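Local coordinates for predicted phosphatase, HAD family (Clostridium acetobutylicum, PDB 3MC1), which is a predicted phosphatase of the haloacid dehalogenase (HAD) family, probably hydrolysing phosphate esters at a metal-binding aspartate site between a core and a cap, at residues 14-25 with 77-88; 104-115 with 128-137. All coordinates share one frame; numbering follows the deposited sequence.

Interaction 1 (14-25 with 77-88); sequences TLTDSAEGITKS and FKAKGMFENKVY
Asp17 and Tyr88 meet across the two segments with the backbone and CB of Asp17 laid over one face of the phenol ring. Asp17 CB stands 4.0 Å from the Tyr88 ring centroid, a CH-pi contact, and Asp17 N sits above the same ring, nearer its rim. With CG anti to the backbone N (chi1 -178°), the Asp17 carboxylate lies almost parallel to the ring plane, and OD2 comes within 3.9 Å of Lys86 NZ, a long salt bridge. The backbones are tied by Tyr88 N to Leu15 O (3.1 Å) and by Asp17 N to Lys86 O (2.7 Å); the return bond from Lys86 N to Asp17 O is weak. Residues 14-18 and 85-88 run side by side, as the two linkers of a helical HAD cap inserted after the first aspartate motif of the core would. Farther into the cap, the backbones of helices 19-31 and 63-81 come together at Gly21 and Gly81: Gly21 CA points its hydrogen at Gly81 O (3.2 Å), while Gly21 N binds Glu84 O. Beside them, Ser25 OG lies at the edge of the Phe77 ring and donates to Gly21 O (2.8 Å), which Ser25 N reaches from the opposite face. Outward, Lys24 NZ bridges to Glu20 OE2 (3.0 Å) and, at long range, to Glu84 OE2, probably easing the proximity of the two stacked carboxylates; Glu84 OE1 is held by Tyr76. Asn85 OD1 rests on Ser18 CB and takes Lys86 N, whereas its ND2 reaches Met82 O and a water shared with Thr16 OG1. In the second shell, Ser18 OG bonds Asp12 of the sodium site, and Tyr187 packs edge-to-face with Tyr88.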
# COMPACT_ATOMS: atom_id res chain seq x y z
N THR A 14 -1.51 3.94 -4.15
CA THR A 14 -0.55 5.04 -4.10
C THR A 14 0.29 5.01 -5.37
O THR A 14 0.43 6.03 -6.06
CB THR A 14 0.38 4.92 -2.88
OG1 THR A 14 -0.40 5.09 -1.68
CG2 THR A 14 1.45 6.00 -2.93
N LEU A 15 0.85 3.85 -5.68
CA LEU A 15 1.66 3.71 -6.89
C LEU A 15 0.85 3.07 -8.01
O LEU A 15 0.97 3.45 -9.18
CB LEU A 15 2.91 2.88 -6.60
CG LEU A 15 3.92 3.46 -5.60
CD1 LEU A 15 5.04 2.46 -5.36
CD2 LEU A 15 4.48 4.77 -6.15
N THR A 16 -0.00 2.11 -7.65
CA THR A 16 -0.80 1.40 -8.64
C THR A 16 -2.30 1.38 -8.33
O THR A 16 -2.70 1.30 -7.18
CB THR A 16 -0.34 -0.08 -8.75
OG1 THR A 16 -0.44 -0.70 -7.46
CG2 THR A 16 1.11 -0.16 -9.19
N ASP A 17 -3.11 1.49 -9.38
CA ASP A 17 -4.57 1.42 -9.28
C ASP A 17 -4.82 -0.08 -9.46
O ASP A 17 -5.01 -0.55 -10.58
CB ASP A 17 -5.22 2.20 -10.42
CG ASP A 17 -6.74 2.20 -10.33
OD1 ASP A 17 -7.30 1.52 -9.43
OD2 ASP A 17 -7.37 2.89 -11.16
N SER A 18 -4.80 -0.81 -8.36
CA SER A 18 -4.96 -2.26 -8.39
C SER A 18 -6.32 -2.83 -8.02
O SER A 18 -6.46 -4.04 -7.85
CB SER A 18 -3.90 -2.88 -7.47
OG SER A 18 -3.75 -2.11 -6.29
N ALA A 19 -7.31 -1.96 -7.89
CA ALA A 19 -8.65 -2.37 -7.49
C ALA A 19 -9.26 -3.54 -8.26
O ALA A 19 -9.83 -4.45 -7.65
CB ALA A 19 -9.58 -1.17 -7.56
N GLU A 20 -9.15 -3.53 -9.59
CA GLU A 20 -9.74 -4.60 -10.38
C GLU A 20 -9.28 -5.99 -9.95
O GLU A 20 -10.10 -6.84 -9.61
CB GLU A 20 -9.43 -4.42 -11.88
CG GLU A 20 -9.67 -5.70 -12.68
CD GLU A 20 -9.48 -5.52 -14.17
OE1 GLU A 20 -8.59 -4.74 -14.57
OE2 GLU A 20 -10.22 -6.18 -14.93
N GLY A 21 -7.97 -6.21 -9.96
CA GLY A 21 -7.43 -7.50 -9.57
C GLY A 21 -7.69 -7.88 -8.12
O GLY A 21 -7.97 -9.04 -7.82
N ILE A 22 -7.59 -6.91 -7.21
CA ILE A 22 -7.81 -7.18 -5.80
C ILE A 22 -9.28 -7.46 -5.49
O ILE A 22 -9.59 -8.42 -4.79
CB ILE A 22 -7.31 -5.99 -4.93
CG1 ILE A 22 -5.79 -5.86 -5.09
CG2 ILE A 22 -7.65 -6.21 -3.46
CD1 ILE A 22 -5.18 -4.63 -4.40
N THR A 23 -10.19 -6.65 -6.00
CA THR A 23 -11.61 -6.87 -5.72
C THR A 23 -12.07 -8.18 -6.35
O THR A 23 -12.92 -8.88 -5.79
CB THR A 23 -12.50 -5.70 -6.21
OG1 THR A 23 -12.29 -5.48 -7.60
CG2 THR A 23 -12.19 -4.43 -5.42
N LYS A 24 -11.49 -8.53 -7.49
CA LYS A 24 -11.84 -9.78 -8.15
C LYS A 24 -11.33 -10.98 -7.36
O LYS A 24 -12.00 -12.02 -7.30
CB LYS A 24 -11.31 -9.80 -9.59
CG LYS A 24 -12.22 -9.07 -10.56
CD LYS A 24 -11.69 -9.08 -11.99
CE LYS A 24 -12.65 -8.33 -12.91
NZ LYS A 24 -12.24 -8.35 -14.34
N SER A 25 -10.16 -10.85 -6.73
CA SER A 25 -9.61 -11.93 -5.93
C SER A 25 -10.45 -12.13 -4.67
O SER A 25 -10.66 -13.25 -4.21
CB SER A 25 -8.15 -11.64 -5.54
OG SER A 25 -7.33 -11.51 -6.70
N PHE A 77 -5.25 -14.28 -7.30
CA PHE A 77 -4.37 -13.12 -7.36
C PHE A 77 -2.98 -13.40 -7.92
O PHE A 77 -2.48 -12.67 -8.76
CB PHE A 77 -4.21 -12.49 -5.98
CG PHE A 77 -3.44 -11.20 -6.01
CD1 PHE A 77 -4.08 -10.02 -6.37
CD2 PHE A 77 -2.08 -11.17 -5.71
CE1 PHE A 77 -3.37 -8.82 -6.44
CE2 PHE A 77 -1.36 -9.97 -5.78
CZ PHE A 77 -2.01 -8.80 -6.14
N LYS A 78 -2.35 -14.47 -7.44
CA LYS A 78 -1.01 -14.79 -7.89
C LYS A 78 -0.90 -15.00 -9.40
O LYS A 78 0.16 -14.77 -9.98
CB LYS A 78 -0.50 -16.05 -7.19
CG LYS A 78 -1.18 -17.32 -7.69
CD LYS A 78 -0.82 -18.53 -6.85
CE LYS A 78 -1.45 -19.81 -7.40
NZ LYS A 78 -1.14 -20.99 -6.54
N ALA A 79 -1.99 -15.43 -10.02
CA ALA A 79 -1.96 -15.74 -11.45
C ALA A 79 -2.70 -14.79 -12.37
O ALA A 79 -2.39 -14.72 -13.56
CB ALA A 79 -2.47 -17.17 -11.67
N LYS A 80 -3.67 -14.07 -11.84
CA LYS A 80 -4.45 -13.16 -12.67
C LYS A 80 -4.62 -11.80 -12.03
O LYS A 80 -4.38 -10.78 -12.67
CB LYS A 80 -5.83 -13.74 -12.95
CG LYS A 80 -5.84 -14.99 -13.81
CD LYS A 80 -6.44 -14.70 -15.18
CE LYS A 80 -7.87 -14.17 -15.06
NZ LYS A 80 -8.43 -13.89 -16.41
N GLY A 81 -5.06 -11.80 -10.77
CA GLY A 81 -5.30 -10.56 -10.06
C GLY A 81 -4.17 -9.53 -10.09
O GLY A 81 -4.42 -8.35 -10.35
N MSE A 82 -2.95 -9.95 -9.80
CA MSE A 82 -1.82 -9.01 -9.77
C MSE A 82 -1.61 -8.27 -11.09
O MSE A 82 -1.06 -7.17 -11.09
CB MSE A 82 -0.52 -9.73 -9.37
CG MSE A 82 -0.05 -10.81 -10.33
SE MSE A 82 1.85 -11.23 -10.09
CE MSE A 82 2.60 -9.72 -11.07
N PHE A 83 -2.05 -8.87 -12.19
CA PHE A 83 -1.90 -8.27 -13.52
C PHE A 83 -3.06 -7.35 -13.91
O PHE A 83 -2.91 -6.51 -14.79
CB PHE A 83 -1.72 -9.38 -14.57
CG PHE A 83 -0.55 -10.29 -14.30
CD1 PHE A 83 0.75 -9.78 -14.27
CD2 PHE A 83 -0.74 -11.64 -14.05
CE1 PHE A 83 1.84 -10.61 -14.00
CE2 PHE A 83 0.35 -12.48 -13.78
CZ PHE A 83 1.64 -11.96 -13.75
N GLU A 84 -4.21 -7.53 -13.27
CA GLU A 84 -5.38 -6.68 -13.53
C GLU A 84 -5.07 -5.50 -12.63
O GLU A 84 -5.69 -5.26 -11.59
CB GLU A 84 -6.65 -7.43 -13.10
CG GLU A 84 -6.76 -8.78 -13.82
CD GLU A 84 -8.05 -9.53 -13.53
OE1 GLU A 84 -8.33 -9.81 -12.35
OE2 GLU A 84 -8.78 -9.84 -14.50
N ASN A 85 -4.08 -4.75 -13.09
CA ASN A 85 -3.49 -3.64 -12.37
C ASN A 85 -3.08 -2.55 -13.37
O ASN A 85 -3.02 -2.79 -14.58
CB ASN A 85 -2.24 -4.20 -11.71
CG ASN A 85 -1.91 -3.55 -10.41
OD1 ASN A 85 -2.24 -2.40 -10.16
ND2 ASN A 85 -1.22 -4.31 -9.55
N LYS A 86 -2.77 -1.36 -12.85
CA LYS A 86 -2.34 -0.23 -13.66
C LYS A 86 -1.53 0.70 -12.78
O LYS A 86 -1.78 0.78 -11.58
CB LYS A 86 -3.54 0.56 -14.21
CG LYS A 86 -4.42 -0.19 -15.20
CD LYS A 86 -5.68 0.62 -15.56
CE LYS A 86 -6.56 0.87 -14.34
NZ LYS A 86 -7.88 1.48 -14.71
N VAL A 87 -0.56 1.40 -13.36
CA VAL A 87 0.24 2.36 -12.61
C VAL A 87 -0.49 3.69 -12.75
O VAL A 87 -0.96 4.02 -13.84
CB VAL A 87 1.66 2.49 -13.20
CG1 VAL A 87 2.41 3.62 -12.51
CG2 VAL A 87 2.41 1.18 -13.01
N TYR A 88 -0.62 4.45 -11.66
CA TYR A 88 -1.31 5.74 -11.73
C TYR A 88 -0.53 6.67 -12.65
O TYR A 88 0.70 6.66 -12.64
CB TYR A 88 -1.43 6.38 -10.34
CG TYR A 88 -2.49 5.78 -9.44
CD1 TYR A 88 -3.85 6.00 -9.68
CD2 TYR A 88 -2.13 5.00 -8.34
CE1 TYR A 88 -4.83 5.45 -8.83
CE2 TYR A 88 -3.09 4.45 -7.50
CZ TYR A 88 -4.43 4.67 -7.75
OH TYR A 88 -5.37 4.09 -6.92
O HOH W 1 -0.11 -3.51 -6.91
O HOH W 2 -4.16 -5.92 -8.59

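Interaction 2 (104-115 with 128-137); sequences HLVVATSKPTVF and YFDAIVGSSL
Leu105 O receives Asp130 N at 2.7 Å and begins the backbone bonding that continues between the parallel strands 104-109 and 131-135. Val107 N to Ala131 O, Val133 N to Val107 O (2.8 Å) and Thr109 N to Val133 O carry it on, although Ala131 N is buried without a partner. The register then shifts by two residues in a beta bulge, beyond which Ser135 N binds Lys111 O and Thr113 N binds Ser135 O (2.9 Å). Side-chain bonds reinforce the bulge, where the chain turns a corner at Ser110 and Lys111: Ser135 OG, placed between its own N and carbonyl carbon (chi1 60°), donates to Ser110 O at 2.7 Å from well above the carbonyl plane, and Thr113 OG1 donates to Ser135 O. Thr109 OG1 accepts Lys111 N (2.9 Å) in an ST turn and also bonds Asp10 of the sodium site. The charged contact is a salt bridge from Lys111 to Asp12. Among apolar contacts, Val107 CG2 stands over one face of Phe129, 3.7 Å from the ring centroid, with Leu105 CB nearby; at the far end, Leu137 CD2 touches Pro112 CB (3.8 Å), Val114 CG1 and the Phe115 ring. Within this beta-alpha-beta unit of the Rossmann-like HAD core, Thr109 stands where HAD enzymes carry the motif II Ser/Thr, so the bonding probably helps place a phosphate-binding loop beside the metal-site aspartates.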
# COMPACT_ATOMS: atom_id res chain seq x y z
N HIS A 104 16.12 8.69 -1.70
CA HIS A 104 16.23 7.23 -1.72
C HIS A 104 14.77 6.80 -1.56
O HIS A 104 14.12 7.21 -0.59
CB HIS A 104 17.06 6.71 -0.54
CG HIS A 104 18.53 6.94 -0.69
ND1 HIS A 104 19.10 8.19 -0.58
CD2 HIS A 104 19.54 6.09 -0.97
CE1 HIS A 104 20.40 8.10 -0.78
NE2 HIS A 104 20.70 6.83 -1.03
N LEU A 105 14.27 6.00 -2.49
CA LEU A 105 12.87 5.57 -2.46
C LEU A 105 12.69 4.15 -1.95
O LEU A 105 13.46 3.26 -2.32
CB LEU A 105 12.25 5.71 -3.87
CG LEU A 105 12.54 7.04 -4.60
CD1 LEU A 105 11.85 7.06 -5.98
CD2 LEU A 105 12.06 8.21 -3.76
N VAL A 106 11.67 3.95 -1.12
CA VAL A 106 11.41 2.63 -0.53
C VAL A 106 9.92 2.31 -0.56
O VAL A 106 9.08 3.19 -0.41
CB VAL A 106 11.87 2.59 0.96
CG1 VAL A 106 11.61 1.22 1.58
CG2 VAL A 106 13.37 2.92 1.06
N VAL A 107 9.58 1.04 -0.79
CA VAL A 107 8.18 0.65 -0.76
C VAL A 107 7.98 -0.03 0.59
O VAL A 107 8.73 -0.92 0.97
CB VAL A 107 7.79 -0.35 -1.88
CG1 VAL A 107 6.37 -0.89 -1.62
CG2 VAL A 107 7.84 0.33 -3.24
N ALA A 108 6.97 0.42 1.33
CA ALA A 108 6.63 -0.15 2.63
C ALA A 108 5.15 -0.47 2.50
O ALA A 108 4.31 0.44 2.53
CB ALA A 108 6.88 0.87 3.73
N THR A 109 4.82 -1.75 2.36
CA THR A 109 3.44 -2.15 2.16
C THR A 109 2.99 -3.38 2.94
O THR A 109 3.81 -4.23 3.31
CB THR A 109 3.20 -2.41 0.65
OG1 THR A 109 1.85 -2.84 0.42
CG2 THR A 109 4.16 -3.48 0.13
N SER A 110 1.68 -3.48 3.20
CA SER A 110 1.14 -4.65 3.89
C SER A 110 0.97 -5.76 2.84
O SER A 110 0.72 -6.92 3.18
CB SER A 110 -0.23 -4.34 4.53
OG SER A 110 -0.10 -3.56 5.70
N LYS A 111 1.10 -5.42 1.57
CA LYS A 111 0.98 -6.44 0.54
C LYS A 111 2.19 -7.37 0.65
O LYS A 111 3.29 -6.93 0.97
CB LYS A 111 0.94 -5.78 -0.85
CG LYS A 111 0.69 -6.76 -1.98
CD LYS A 111 0.77 -6.07 -3.32
CE LYS A 111 -0.33 -6.55 -4.25
NZ LYS A 111 -1.67 -6.23 -3.69
N PRO A 112 2.00 -8.68 0.40
CA PRO A 112 3.16 -9.57 0.50
C PRO A 112 4.32 -9.09 -0.38
O PRO A 112 4.10 -8.66 -1.51
CB PRO A 112 2.60 -10.91 0.03
CG PRO A 112 1.19 -10.86 0.52
CD PRO A 112 0.77 -9.45 0.14
N THR A 113 5.54 -9.17 0.14
CA THR A 113 6.74 -8.76 -0.60
C THR A 113 6.90 -9.48 -1.93
O THR A 113 7.29 -8.89 -2.93
CB THR A 113 8.02 -9.04 0.22
OG1 THR A 113 7.87 -8.52 1.54
CG2 THR A 113 9.22 -8.39 -0.44
N VAL A 114 6.59 -10.78 -1.94
CA VAL A 114 6.74 -11.56 -3.16
C VAL A 114 5.88 -11.03 -4.29
O VAL A 114 6.33 -10.94 -5.43
CB VAL A 114 6.43 -13.06 -2.90
CG1 VAL A 114 5.03 -13.21 -2.32
CG2 VAL A 114 6.58 -13.85 -4.19
N PHE A 115 4.63 -10.67 -3.98
CA PHE A 115 3.73 -10.12 -4.99
C PHE A 115 4.13 -8.69 -5.36
O PHE A 115 4.12 -8.33 -6.53
CB PHE A 115 2.28 -10.09 -4.49
CG PHE A 115 1.72 -11.45 -4.16
CD1 PHE A 115 2.08 -12.57 -4.90
CD2 PHE A 115 0.79 -11.59 -3.13
CE1 PHE A 115 1.52 -13.82 -4.62
CE2 PHE A 115 0.22 -12.83 -2.84
CZ PHE A 115 0.59 -13.95 -3.59
N TYR A 128 13.68 1.88 -9.37
CA TYR A 128 13.60 3.23 -8.82
C TYR A 128 13.71 3.12 -7.30
O TYR A 128 13.98 4.11 -6.61
CB TYR A 128 12.26 3.88 -9.16
CG TYR A 128 12.10 4.33 -10.59
CD1 TYR A 128 12.93 5.32 -11.12
CD2 TYR A 128 11.11 3.79 -11.41
CE1 TYR A 128 12.77 5.77 -12.44
CE2 TYR A 128 10.94 4.22 -12.73
CZ TYR A 128 11.78 5.21 -13.23
OH TYR A 128 11.61 5.65 -14.52
N PHE A 129 13.51 1.91 -6.78
CA PHE A 129 13.52 1.70 -5.34
C PHE A 129 14.76 1.07 -4.76
O PHE A 129 15.36 0.18 -5.36
CB PHE A 129 12.29 0.85 -4.96
CG PHE A 129 10.99 1.50 -5.33
CD1 PHE A 129 10.45 2.51 -4.54
CD2 PHE A 129 10.35 1.17 -6.53
CE1 PHE A 129 9.30 3.20 -4.93
CE2 PHE A 129 9.20 1.85 -6.93
CZ PHE A 129 8.68 2.87 -6.13
N ASP A 130 15.13 1.55 -3.57
CA ASP A 130 16.27 1.03 -2.82
C ASP A 130 15.87 -0.29 -2.18
O ASP A 130 16.71 -1.16 -1.94
CB ASP A 130 16.66 2.02 -1.72
CG ASP A 130 17.59 3.11 -2.21
OD1 ASP A 130 17.54 3.45 -3.41
OD2 ASP A 130 18.35 3.63 -1.38
N ALA A 131 14.59 -0.44 -1.89
CA ALA A 131 14.09 -1.67 -1.29
C ALA A 131 12.58 -1.73 -1.44
O ALA A 131 11.92 -0.70 -1.54
CB ALA A 131 14.48 -1.75 0.18
N ILE A 132 12.04 -2.95 -1.47
CA ILE A 132 10.60 -3.16 -1.58
C ILE A 132 10.30 -4.07 -0.40
O ILE A 132 10.57 -5.26 -0.44
CB ILE A 132 10.24 -3.84 -2.93
CG1 ILE A 132 10.52 -2.86 -4.07
CG2 ILE A 132 8.78 -4.26 -2.93
CD1 ILE A 132 10.48 -3.48 -5.45
N VAL A 133 9.76 -3.48 0.66
CA VAL A 133 9.48 -4.22 1.87
C VAL A 133 7.99 -4.46 2.08
O VAL A 133 7.22 -3.53 2.34
CB VAL A 133 10.04 -3.46 3.10
CG1 VAL A 133 10.01 -4.36 4.33
CG2 VAL A 133 11.48 -3.00 2.79
N GLY A 134 7.59 -5.71 1.95
CA GLY A 134 6.19 -6.06 2.12
C GLY A 134 6.01 -7.02 3.27
O GLY A 134 6.92 -7.24 4.08
N SER A 135 4.81 -7.58 3.37
CA SER A 135 4.52 -8.53 4.43
C SER A 135 5.03 -9.91 4.02
O SER A 135 5.42 -10.13 2.87
CB SER A 135 3.00 -8.60 4.67
OG SER A 135 2.32 -9.02 3.49
N SER A 136 5.07 -10.82 4.98
CA SER A 136 5.49 -12.19 4.69
C SER A 136 4.18 -12.91 4.38
O SER A 136 3.16 -12.61 4.99
CB SER A 136 6.16 -12.80 5.92
OG SER A 136 5.34 -12.62 7.06
N LEU A 137 4.20 -13.83 3.42
CA LEU A 137 2.99 -14.57 3.07
C LEU A 137 2.25 -15.13 4.29
O LEU A 137 1.03 -15.21 4.27
CB LEU A 137 3.32 -15.69 2.09
CG LEU A 137 3.62 -15.28 0.64
CD1 LEU A 137 4.10 -16.47 -0.16
CD2 LEU A 137 2.35 -14.69 0.01
O HOH W 3 15.87 4.81 -4.56

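Interaction 1 closes before interaction 2 opens along the chain, and their centres lie 16 Å apart. The first joins the linkers and helices 19-31 and 63-81 of the cap; the second pairs an edge strand, 131-135, with strand 104-109, which itself neighbours strand 6-9 in the six-stranded parallel sheet. They touch directly: Phe77 CZ packs on Lys111 CE at 3.4 Å, Phe77 and Phe115 meet edge-to-face, and Leu15 CD1 lies 3.7 Å from Phe129 CZ. The end of helix 63-81 is thereby packed against the start of helix 113-122, cap on core, and both contacts lie beside the sodium site, consistent with an active site between the two.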